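Local coordinates for protein 3,6-diketocamphane 1,6-monooxygenase (PDB 4UWM) that catalyses the FMNH2- and oxygen-dependent Baeyer-Villiger conversion of a diketocamphane to its lactone in the breakdown of (-)-camphor, at residues V143-F148 / K164-G169; F23-K28 / D350-P355; K87-I92 / F148-I153. All coordinates share one frame; numbering follows the deposited sequence. Where two conformers were deposited one is given.

Contact 1 of 3, residues V143-F148 / K164-G169; sequences VRESLF and KYWDAG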
loop_
_atom_site.group_PDB
_atom_site.type_symbol
_atom_site.label_atom_id
_atom_site.label_comp_id
_atom_site.label_asym_id
_atom_site.label_seq_id
_atom_site.Cartn_x
_atom_site.Cartn_y
_atom_site.Cartn_z
ATOM N N VAL A 143 17.533 -9.277 6.831
ATOM C CA VAL A 143 17.681 -8.347 5.693
ATOM C C VAL A 143 18.347 -9.012 4.499
ATOM O O VAL A 143 17.895 -8.864 3.362
ATOM C CB VAL A 143 18.417 -7.024 6.080
ATOM C CG1 VAL A 143 18.761 -6.180 4.861
ATOM C CG2 VAL A 143 17.608 -6.212 7.089
ATOM N N ARG A 144 19.426 -9.759 4.752
ATOM C CA ARG A 144 20.169 -10.447 3.693
ATOM C C ARG A 144 19.327 -11.490 2.947
ATOM O O ARG A 144 19.341 -11.550 1.729
ATOM C CB ARG A 144 21.418 -11.114 4.291
ATOM C CG ARG A 144 22.606 -11.207 3.353
ATOM C CD ARG A 144 23.829 -11.750 4.082
ATOM N NE ARG A 144 24.057 -11.090 5.370
ATOM C CZ ARG A 144 24.023 -11.705 6.549
ATOM N NH1 ARG A 144 23.777 -13.008 6.622
ATOM N NH2 ARG A 144 24.245 -11.017 7.658
ATOM N N GLU A 145 18.613 -12.324 3.693
ATOM C CA GLU A 145 17.806 -13.383 3.086
ATOM C C GLU A 145 16.657 -12.772 2.293
ATOM O O GLU A 145 16.350 -13.223 1.195
ATOM C CB GLU A 145 17.283 -14.378 4.136
ATOM C CG GLU A 145 16.546 -15.594 3.551
ATOM C CD GLU A 145 16.063 -16.559 4.618
ATOM O OE1 GLU A 145 16.804 -16.827 5.571
ATOM O OE2 GLU A 145 14.937 -17.060 4.525
ATOM N N SER A 146 16.026 -11.733 2.848
ATOM C CA SER A 146 14.926 -11.088 2.119
ATOM C C SER A 146 15.422 -10.530 0.792
ATOM O O SER A 146 14.836 -10.770 -0.257
ATOM C CB SER A 146 14.258 -9.978 2.952
ATOM O OG SER A 146 13.477 -9.165 2.077
ATOM N N LEU A 147 16.520 -9.787 0.828
ATOM C CA LEU A 147 17.041 -9.178 -0.392
ATOM C C LEU A 147 17.437 -10.260 -1.411
ATOM O O LEU A 147 17.178 -10.122 -2.603
ATOM C CB LEU A 147 18.252 -8.299 -0.057
ATOM C CG LEU A 147 18.992 -7.625 -1.212
ATOM C CD1 LEU A 147 18.068 -6.719 -2.023
ATOM C CD2 LEU A 147 20.151 -6.839 -0.632
ATOM N N PHE A 148 18.053 -11.331 -0.921
ATOM C CA PHE A 148 18.405 -12.488 -1.775
ATOM C C PHE A 148 17.170 -12.964 -2.530
ATOM O O PHE A 148 17.208 -13.085 -3.753
ATOM C CB PHE A 148 19.006 -13.613 -0.931
ATOM C CG PHE A 148 19.225 -14.906 -1.690
ATOM C CD1 PHE A 148 20.329 -15.069 -2.518
ATOM C CD2 PHE A 148 18.325 -15.957 -1.562
ATOM C CE1 PHE A 148 20.540 -16.257 -3.203
ATOM C CE2 PHE A 148 18.523 -17.151 -2.254
ATOM C CZ PHE A 148 19.639 -17.300 -3.070
ATOM N N LYS A 164 16.143 -19.772 6.250
ATOM C CA LYS A 164 16.074 -19.775 7.705
ATOM C C LYS A 164 14.840 -19.015 8.191
ATOM O O LYS A 164 14.243 -19.346 9.236
ATOM C CB LYS A 164 17.345 -19.160 8.308
ATOM C CG LYS A 164 17.572 -19.552 9.760
ATOM C CD LYS A 164 18.593 -18.666 10.452
ATOM C CE LYS A 164 18.603 -18.954 11.943
ATOM N NZ LYS A 164 19.606 -18.108 12.642
ATOM N N TYR A 165 14.450 -17.998 7.429
ATOM C CA TYR A 165 13.383 -17.105 7.868
ATOM C C TYR A 165 12.123 -17.170 7.012
ATOM O O TYR A 165 11.010 -16.966 7.523
ATOM C CB TYR A 165 13.921 -15.670 7.945
ATOM C CG TYR A 165 15.050 -15.520 8.947
ATOM C CD1 TYR A 165 14.794 -15.613 10.314
ATOM C CD2 TYR A 165 16.363 -15.285 8.533
ATOM C CE1 TYR A 165 15.815 -15.490 11.240
ATOM C CE2 TYR A 165 17.400 -15.164 9.462
ATOM C CZ TYR A 165 17.105 -15.263 10.813
ATOM O OH TYR A 165 18.079 -15.141 11.782
ATOM N N TRP A 166 12.286 -17.426 5.719
ATOM C CA TRP A 166 11.121 -17.560 4.841
ATOM C C TRP A 166 11.244 -18.692 3.836
ATOM O O TRP A 166 12.342 -19.039 3.417
ATOM C CB TRP A 166 10.901 -16.285 4.018
ATOM C CG TRP A 166 10.653 -15.061 4.830
ATOM C CD1 TRP A 166 9.477 -14.668 5.392
ATOM C CD2 TRP A 166 11.617 -14.050 5.164
ATOM N NE1 TRP A 166 9.640 -13.475 6.047
ATOM C CE2 TRP A 166 10.939 -13.064 5.916
ATOM C CE3 TRP A 166 12.979 -13.875 4.881
ATOM C CZ2 TRP A 166 11.572 -11.919 6.409
ATOM C CZ3 TRP A 166 13.623 -12.709 5.379
ATOM C CH2 TRP A 166 12.906 -11.757 6.133
ATOM N N ASP A 167 10.095 -19.197 3.402
ATOM C CA ASP A 167 10.026 -19.957 2.153
ATOM C C ASP A 167 9.468 -19.050 1.056
ATOM O O ASP A 167 8.499 -18.326 1.280
ATOM C CB ASP A 167 9.116 -21.173 2.326
ATOM C CG ASP A 167 9.651 -22.146 3.346
ATOM O OD1 ASP A 167 10.882 -22.284 3.451
ATOM O OD2 ASP A 167 8.840 -22.742 4.064
ATOM N N ALA A 168 10.066 -19.096 -0.126
ATOM C CA ALA A 168 9.624 -18.269 -1.235
ATOM C C ALA A 168 10.107 -18.852 -2.543
ATOM O O ALA A 168 11.017 -19.665 -2.562
ATOM C CB ALA A 168 10.171 -16.853 -1.068
ATOM N N GLY A 169 9.502 -18.450 -3.652
ATOM C CA GLY A 169 10.004 -18.876 -4.940
ATOM C C GLY A 169 9.362 -18.203 -6.125
ATOM O O GLY A 169 8.596 -17.252 -5.973
#
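The carboxylate of Glu145 receives the backbone N-H groups of three consecutive residues, Lys164, Tyr165 and Trp166. Its OE2 takes a bond from Trp166 N at 2.9 Å, with an N-H...O angle of 160°, and a second from Tyr165 N at 3.1 Å. Both donors come to the syn side of OE2, somewhat out of the carboxylate plane. OE1 adds weak, bent bonds from Lys164 N, at 3.1 Å, and from Tyr165 N. Glutamate suits the site because its chain is long enough to cross from helix to loop: with CG anti to the backbone N (chi1 -174°) and the chain extended beyond it, the carboxylate stands well clear of the helix. Cut back to an alanine here, the side chain would no longer reach the turn, and the three amide N-H groups would probably lose their common acceptor. That turn joins the two antiparallel strands 159-162 and 167-170, so the contact ties a beta-hairpin to helix 139-155, the helix just before it in the chain. Tyr165 reaches the same helix, while its hydroxyl accepts a hydrogen bond from the backbone N of Asn138. Around the polar centre the contacts are of van der Waals kind: Tyr165 CD2 lies 3.4 Å from Glu145 OE1, and the indole plane of Trp166 stands almost perpendicular to the carboxylate, at 88°. The far corner of this indole, CZ3, comes to 3.7 Å from Ser146 CB, where a small residue lets the broad ring draw close to the backbone. His84 meets the indole edge-to-face, and Pro85 also touches it, while beyond the turn Asp167 forms a salt bridge with Lys137 of the second subunit.

Contact 2 of 3, residues F23-K28 / D350-P355; sequences FDWGIK and DYYDDP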
loop_
_atom_site.group_PDB
_atom_site.type_symbol
_atom_site.label_atom_id
_atom_site.label_comp_id
_atom_site.label_asym_id
_atom_site.label_seq_id
_atom_site.Cartn_x
_atom_site.Cartn_y
_atom_site.Cartn_z
ATOM N N PHE A 23 -1.785 11.762 6.263
ATOM C CA PHE A 23 -1.853 11.312 4.864
ATOM C C PHE A 23 -2.067 12.501 3.919
ATOM O O PHE A 23 -1.349 12.656 2.921
ATOM C CB PHE A 23 -2.926 10.224 4.721
ATOM C CG PHE A 23 -2.719 9.300 3.538
ATOM C CD1 PHE A 23 -1.682 8.371 3.547
ATOM C CD2 PHE A 23 -3.582 9.347 2.431
ATOM C CE1 PHE A 23 -1.503 7.498 2.475
ATOM C CE2 PHE A 23 -3.406 8.492 1.355
ATOM C CZ PHE A 23 -2.349 7.570 1.376
ATOM N N ASP A 24 -2.992 13.394 4.285
ATOM C CA ASP A 24 -3.242 14.633 3.536
ATOM C C ASP A 24 -1.990 15.516 3.423
ATOM O O ASP A 24 -1.634 15.966 2.326
ATOM C CB ASP A 24 -4.421 15.404 4.176
ATOM C CG ASP A 24 -4.988 16.502 3.255
ATOM O OD1 ASP A 24 -4.997 16.345 2.011
ATOM O OD2 ASP A 24 -5.441 17.524 3.801
ATOM N N TRP A 25 -1.300 15.723 4.541
ATOM C CA TRP A 25 -0.055 16.485 4.557
ATOM C C TRP A 25 1.039 15.857 3.662
ATOM O O TRP A 25 1.748 16.564 2.917
ATOM C CB TRP A 25 0.436 16.645 6.008
ATOM C CG TRP A 25 1.776 17.403 6.182
ATOM C CD1 TRP A 25 2.833 17.039 6.978
ATOM C CD2 TRP A 25 2.135 18.663 5.605
ATOM N NE1 TRP A 25 3.843 17.979 6.889
ATOM C CE2 TRP A 25 3.434 18.980 6.051
ATOM C CE3 TRP A 25 1.491 19.546 4.723
ATOM C CZ2 TRP A 25 4.102 20.168 5.669
ATOM C CZ3 TRP A 25 2.163 20.719 4.329
ATOM C CH2 TRP A 25 3.456 21.012 4.807
ATOM N N GLY A 26 1.164 14.533 3.726
ATOM C CA GLY A 26 2.099 13.833 2.836
ATOM C C GLY A 26 1.831 14.065 1.357
ATOM O O GLY A 26 2.768 14.354 0.606
ATOM N N ILE A 27 0.573 13.950 0.942
ATOM C CA ILE A 27 0.200 14.144 -0.472
ATOM C C ILE A 27 0.434 15.613 -0.889
ATOM O O ILE A 27 1.043 15.870 -1.933
ATOM C CB ILE A 27 -1.261 13.717 -0.779
ATOM C CG1 ILE A 27 -1.463 12.195 -0.565
ATOM C CG2 ILE A 27 -1.656 14.092 -2.227
ATOM C CD1 ILE A 27 -2.932 11.768 -0.535
ATOM N N LYS A 28 -0.042 16.559 -0.064
ATOM C CA LYS A 28 0.188 17.980 -0.334
ATOM C C LYS A 28 1.677 18.291 -0.423
ATOM O O LYS A 28 2.101 19.080 -1.284
ATOM C CB LYS A 28 -0.558 18.861 0.683
ATOM C CG LYS A 28 -2.068 18.818 0.478
ATOM C CD LYS A 28 -2.873 19.512 1.572
ATOM C CE LYS A 28 -4.365 19.449 1.244
ATOM N NZ LYS A 28 -5.228 19.900 2.371
ATOM N N ASP A 350 6.105 19.389 10.690
ATOM C CA ASP A 350 4.652 19.489 10.703
ATOM C C ASP A 350 4.179 20.940 10.502
ATOM O O ASP A 350 3.880 21.641 11.475
ATOM C CB ASP A 350 4.079 18.907 11.999
ATOM C CG ASP A 350 2.565 18.789 11.971
ATOM O OD1 ASP A 350 1.925 19.356 11.080
ATOM O OD2 ASP A 350 2.024 18.123 12.852
ATOM N N TYR A 351 4.107 21.336 9.233
ATOM C CA TYR A 351 3.594 22.631 8.786
ATOM C C TYR A 351 2.214 22.531 8.154
ATOM O O TYR A 351 1.766 23.436 7.423
ATOM C CB TYR A 351 4.557 23.230 7.772
ATOM C CG TYR A 351 5.633 24.076 8.387
ATOM C CD1 TYR A 351 5.398 25.424 8.702
ATOM C CD2 TYR A 351 6.896 23.550 8.636
ATOM C CE1 TYR A 351 6.399 26.214 9.258
ATOM C CE2 TYR A 351 7.900 24.329 9.189
ATOM C CZ TYR A 351 7.648 25.659 9.487
ATOM O OH TYR A 351 8.650 26.410 10.037
ATOM N N TYR A 352 1.530 21.436 8.453
ATOM C CA TYR A 352 0.242 21.152 7.853
ATOM C C TYR A 352 -0.783 22.277 8.095
ATOM O O TYR A 352 -1.568 22.576 7.195
ATOM C CB TYR A 352 -0.312 19.858 8.422
ATOM C CG TYR A 352 -1.631 19.402 7.841
ATOM C CD1 TYR A 352 -1.813 19.259 6.464
ATOM C CD2 TYR A 352 -2.690 19.077 8.680
ATOM C CE1 TYR A 352 -3.013 18.801 5.941
ATOM C CE2 TYR A 352 -3.892 18.629 8.164
ATOM C CZ TYR A 352 -4.041 18.473 6.801
ATOM O OH TYR A 352 -5.238 18.005 6.306
ATOM N N ASP A 353 -0.767 22.880 9.290
ATOM C CA ASP A 353 -1.736 23.979 9.618
ATOM C C ASP A 353 -1.513 25.270 8.854
ATOM O O ASP A 353 -2.468 26.007 8.586
ATOM C CB ASP A 353 -1.762 24.295 11.111
ATOM C CG ASP A 353 -2.408 23.202 11.932
ATOM O OD1 ASP A 353 -3.195 22.416 11.374
ATOM O OD2 ASP A 353 -2.153 23.142 13.153
ATOM N N ASP A 354 -0.267 25.556 8.502
ATOM C CA ASP A 354 0.085 26.830 7.942
ATOM C C ASP A 354 1.353 26.656 7.113
ATOM O O ASP A 354 2.442 27.006 7.552
ATOM C CB ASP A 354 0.250 27.831 9.105
ATOM C CG ASP A 354 0.552 29.242 8.659
ATOM O OD1 ASP A 354 0.339 29.597 7.479
ATOM O OD2 ASP A 354 1.017 30.004 9.533
ATOM N N PRO A 355 1.210 26.097 5.900
ATOM C CA PRO A 355 2.408 25.711 5.143
ATOM C C PRO A 355 3.119 26.787 4.339
ATOM O O PRO A 355 4.239 26.545 3.889
ATOM C CB PRO A 355 1.898 24.614 4.206
ATOM C CG PRO A 355 0.448 24.892 4.062
ATOM C CD PRO A 355 -0.013 25.470 5.365
#
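Trp25 and Tyr352 overlap side by side, pointing opposite ways, and join helix 19-35, which follows the first strand of the TIM barrel, to the loop between strand 343-347 and the closing helix 356-369. Their rings are turned obliquely, the five-membered ring of Trp25 and the tyrosine ring making an angle of 57°. What lies over the indole is instead the loop backbone: Tyr352 CA sits 3.9 Å from the centroid of the six-membered ring, 18° off its normal, a CH-pi contact. A broad, flat tryptophan suits this place because one face can cover several loop residues together. Tyr351 runs alongside the indole in the same direction, its CB 3.7 Å from Trp25 CZ2, and Pro355 CB packs obliquely near CZ3. The indole also meets the ring of Phe9, on the first barrel strand.

Tyr352 extends across the helix surface with CG anti to its own N (chi1 -177°), bringing CD1 to 3.5 Å from Trp25 CB and the hydroxyl to Asp24. The carboxylate and phenol planes stand nearly perpendicular. Lys28, one helical turn on, forms a salt bridge with the same oxygen, probably helping to keep the carboxylate ionised; its NZ approaches on the syn side of Asp24 OD2, tilted out of the carboxylate plane, whereas the Tyr352 OH donates to the anti lone pair of that OD2 over 2.6 Å.

Contact 3 of 3, residues K87-I92 / F148-I153; sequences KLATMI and FIMEKI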
loop_
_atom_site.group_PDB
_atom_site.type_symbol
_atom_site.label_atom_id
_atom_site.label_comp_id
_atom_site.label_asym_id
_atom_site.label_seq_id
_atom_site.Cartn_x
_atom_site.Cartn_y
_atom_site.Cartn_z
ATOM N N LYS A 87 5.862 -11.143 -1.296
ATOM C CA LYS A 87 4.800 -10.111 -1.241
ATOM C C LYS A 87 5.400 -8.706 -1.428
ATOM O O LYS A 87 4.874 -7.892 -2.188
ATOM C CB LYS A 87 4.059 -10.216 0.093
ATOM C CG LYS A 87 2.793 -9.364 0.227
ATOM C CD LYS A 87 1.692 -9.950 -0.671
ATOM C CE LYS A 87 0.378 -9.219 -0.533
ATOM N NZ LYS A 87 0.562 -7.843 -1.076
ATOM N N LEU A 88 6.472 -8.424 -0.695
ATOM C CA LEU A 88 7.157 -7.128 -0.780
ATOM C C LEU A 88 7.766 -6.895 -2.173
ATOM O O LEU A 88 7.574 -5.841 -2.803
ATOM C CB LEU A 88 8.198 -7.005 0.360
ATOM C CG LEU A 88 9.037 -5.716 0.414
ATOM C CD1 LEU A 88 8.139 -4.462 0.383
ATOM C CD2 LEU A 88 9.938 -5.725 1.643
ATOM N N ALA A 89 8.454 -7.904 -2.704
ATOM C CA ALA A 89 9.046 -7.757 -4.043
ATOM C C ALA A 89 8.004 -7.426 -5.102
ATOM O O ALA A 89 8.242 -6.586 -5.967
ATOM C CB ALA A 89 9.825 -9.042 -4.451
ATOM N N THR A 90 6.855 -8.104 -5.051
ATOM C CA THR A 90 5.774 -7.897 -6.022
ATOM C C THR A 90 5.225 -6.451 -5.941
ATOM O O THR A 90 5.016 -5.811 -6.969
ATOM C CB THR A 90 4.615 -8.906 -5.776
ATOM O OG1 THR A 90 5.126 -10.247 -5.822
ATOM C CG2 THR A 90 3.485 -8.755 -6.821
ATOM N N MET A 91 5.006 -5.974 -4.720
ATOM C CA MET A 91 4.485 -4.606 -4.494
ATOM C C MET A 91 5.479 -3.572 -5.019
ATOM O O MET A 91 5.095 -2.629 -5.712
ATOM C CB MET A 91 4.182 -4.360 -3.009
ATOM C CG MET A 91 3.621 -2.944 -2.707
ATOM S SD MET A 91 4.913 -1.763 -2.336
ATOM C CE MET A 91 5.416 -2.254 -0.697
ATOM N N ILE A 92 6.753 -3.753 -4.696
ATOM C CA ILE A 92 7.810 -2.833 -5.160
ATOM C C ILE A 92 7.849 -2.755 -6.694
ATOM O O ILE A 92 7.898 -1.671 -7.271
ATOM C CB ILE A 92 9.182 -3.268 -4.605
ATOM C CG1 ILE A 92 9.243 -3.029 -3.095
ATOM C CG2 ILE A 92 10.327 -2.539 -5.324
ATOM C CD1 ILE A 92 10.388 -3.718 -2.378
ATOM N N PHE A 148 18.053 -11.331 -0.921
ATOM C CA PHE A 148 18.405 -12.488 -1.775
ATOM C C PHE A 148 17.170 -12.964 -2.530
ATOM O O PHE A 148 17.208 -13.085 -3.753
ATOM C CB PHE A 148 19.006 -13.613 -0.931
ATOM C CG PHE A 148 19.225 -14.906 -1.690
ATOM C CD1 PHE A 148 20.329 -15.069 -2.518
ATOM C CD2 PHE A 148 18.325 -15.957 -1.562
ATOM C CE1 PHE A 148 20.540 -16.257 -3.203
ATOM C CE2 PHE A 148 18.523 -17.151 -2.254
ATOM C CZ PHE A 148 19.639 -17.300 -3.070
ATOM N N ILE A 149 16.070 -13.195 -1.799
ATOM C CA ILE A 149 14.783 -13.605 -2.395
ATOM C C ILE A 149 14.190 -12.578 -3.357
ATOM O O ILE A 149 13.821 -12.923 -4.487
ATOM C CB ILE A 149 13.748 -13.991 -1.293
ATOM C CG1 ILE A 149 14.246 -15.223 -0.528
ATOM C CG2 ILE A 149 12.351 -14.208 -1.879
ATOM C CD1 ILE A 149 13.560 -15.497 0.809
ATOM N N MET A 150 14.088 -11.309 -2.924
ATOM C CA MET A 150 13.449 -10.302 -3.756
ATOM C C MET A 150 14.137 -10.117 -5.104
ATOM O O MET A 150 13.471 -9.987 -6.132
ATOM C CB MET A 150 13.348 -8.943 -3.008
ATOM C CG MET A 150 12.495 -9.017 -1.734
ATOM S SD MET A 150 11.836 -7.358 -1.311
ATOM C CE MET A 150 13.329 -6.502 -0.865
ATOM N N GLU A 151 15.465 -10.069 -5.106
ATOM C CA GLU A 151 16.206 -9.929 -6.368
ATOM C C GLU A 151 15.889 -11.076 -7.333
ATOM O O GLU A 151 15.833 -10.874 -8.539
ATOM C CB GLU A 151 17.712 -9.899 -6.111
ATOM C CG GLU A 151 18.161 -8.680 -5.327
ATOM C CD GLU A 151 19.615 -8.745 -4.900
ATOM O OE1 GLU A 151 20.149 -9.851 -4.664
ATOM O OE2 GLU A 151 20.210 -7.669 -4.748
ATOM N N LYS A 152 15.689 -12.274 -6.796
ATOM C CA LYS A 152 15.347 -13.425 -7.660
ATOM C C LYS A 152 13.894 -13.351 -8.165
ATOM O O LYS A 152 13.600 -13.697 -9.322
ATOM C CB LYS A 152 15.683 -14.743 -6.960
ATOM C CG LYS A 152 17.169 -14.899 -6.657
ATOM C CD LYS A 152 17.430 -16.083 -5.731
ATOM C CE LYS A 152 17.434 -17.402 -6.508
ATOM N NZ LYS A 152 18.574 -17.472 -7.467
ATOM N N ILE A 153 12.984 -12.848 -7.332
ATOM C CA ILE A 153 11.617 -12.647 -7.795
ATOM C C ILE A 153 11.586 -11.626 -8.928
ATOM O O ILE A 153 10.901 -11.843 -9.922
ATOM C CB ILE A 153 10.656 -12.284 -6.650
ATOM C CG1 ILE A 153 10.332 -13.549 -5.857
ATOM C CG2 ILE A 153 9.356 -11.670 -7.184
ATOM C CD1 ILE A 153 10.195 -13.310 -4.380
#
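Met150 leaves its helix with CG anti to the carbonyl carbon (chi1 -62°), and a nearly extended chi2 (-156°) then carries SD across to Leu88 and Ile92, with CG passing over Ala89; the bend at chi3 turns only the terminal methyl. These are residues of two helices flanking the TIM barrel, 85-98 and 139-155, which pack through apolar side chains with no hydrogen bond between the two segments. Their local axes approach to 9.0 Å and cross at -47°. The backbones come nearest at Ala89 and Met150, whose CA atoms are 5.1 Å apart; a single methyl at position 89 suits backbones that come this near.

Ala89 CB is a shared point of contact, touching Met150 CB at 3.8 Å and, one turn further along the other helix, Ile153 CG2 also at 3.8 Å. The beta-branch of Ile153 has CG2 anti to the backbone N, which turns that methyl toward Ala89. Ala89 also gives its carbonyl oxygen to the indole NE1 of Trp154, a polar tie beside the apolar seam, and Pro85 extends the surface under Met150 by touching its side chain.

Methionine suits its place through a flexible chain and a large, polarisable sulphur. Leu88 lies aslant to the methionine chain and Ile92 nearly square to it, with Ile92 CD1 4.1 Å from Met150 SD and Leu88 CG nearer to that sulphur, at 3.7 Å.

Overall arrangement
Contacts 1 and 3 lie side by side, their centres 9 Å apart, and share helix 139-155: its earlier turns meet the hairpin in contact 1, its later ones meet helix 85-98 in contact 3. The hairpin also reaches contact 3 directly, Ala168 CB packing on Ile149 CG2. Along the chain these two contacts interleave, and both are nested inside the loop closed by contact 2, which joins residues 23-28 to 350-355. Contact 2 is remote, its centre about 37 Å from that of contact 1 and 32 Å from that of contact 3. It brings chain-distant ends of the barrel together, whereas contact 3 packs two helices round the barrel and contact 1 holds a hairpin excursion against one of them; all three adjoin the second subunit.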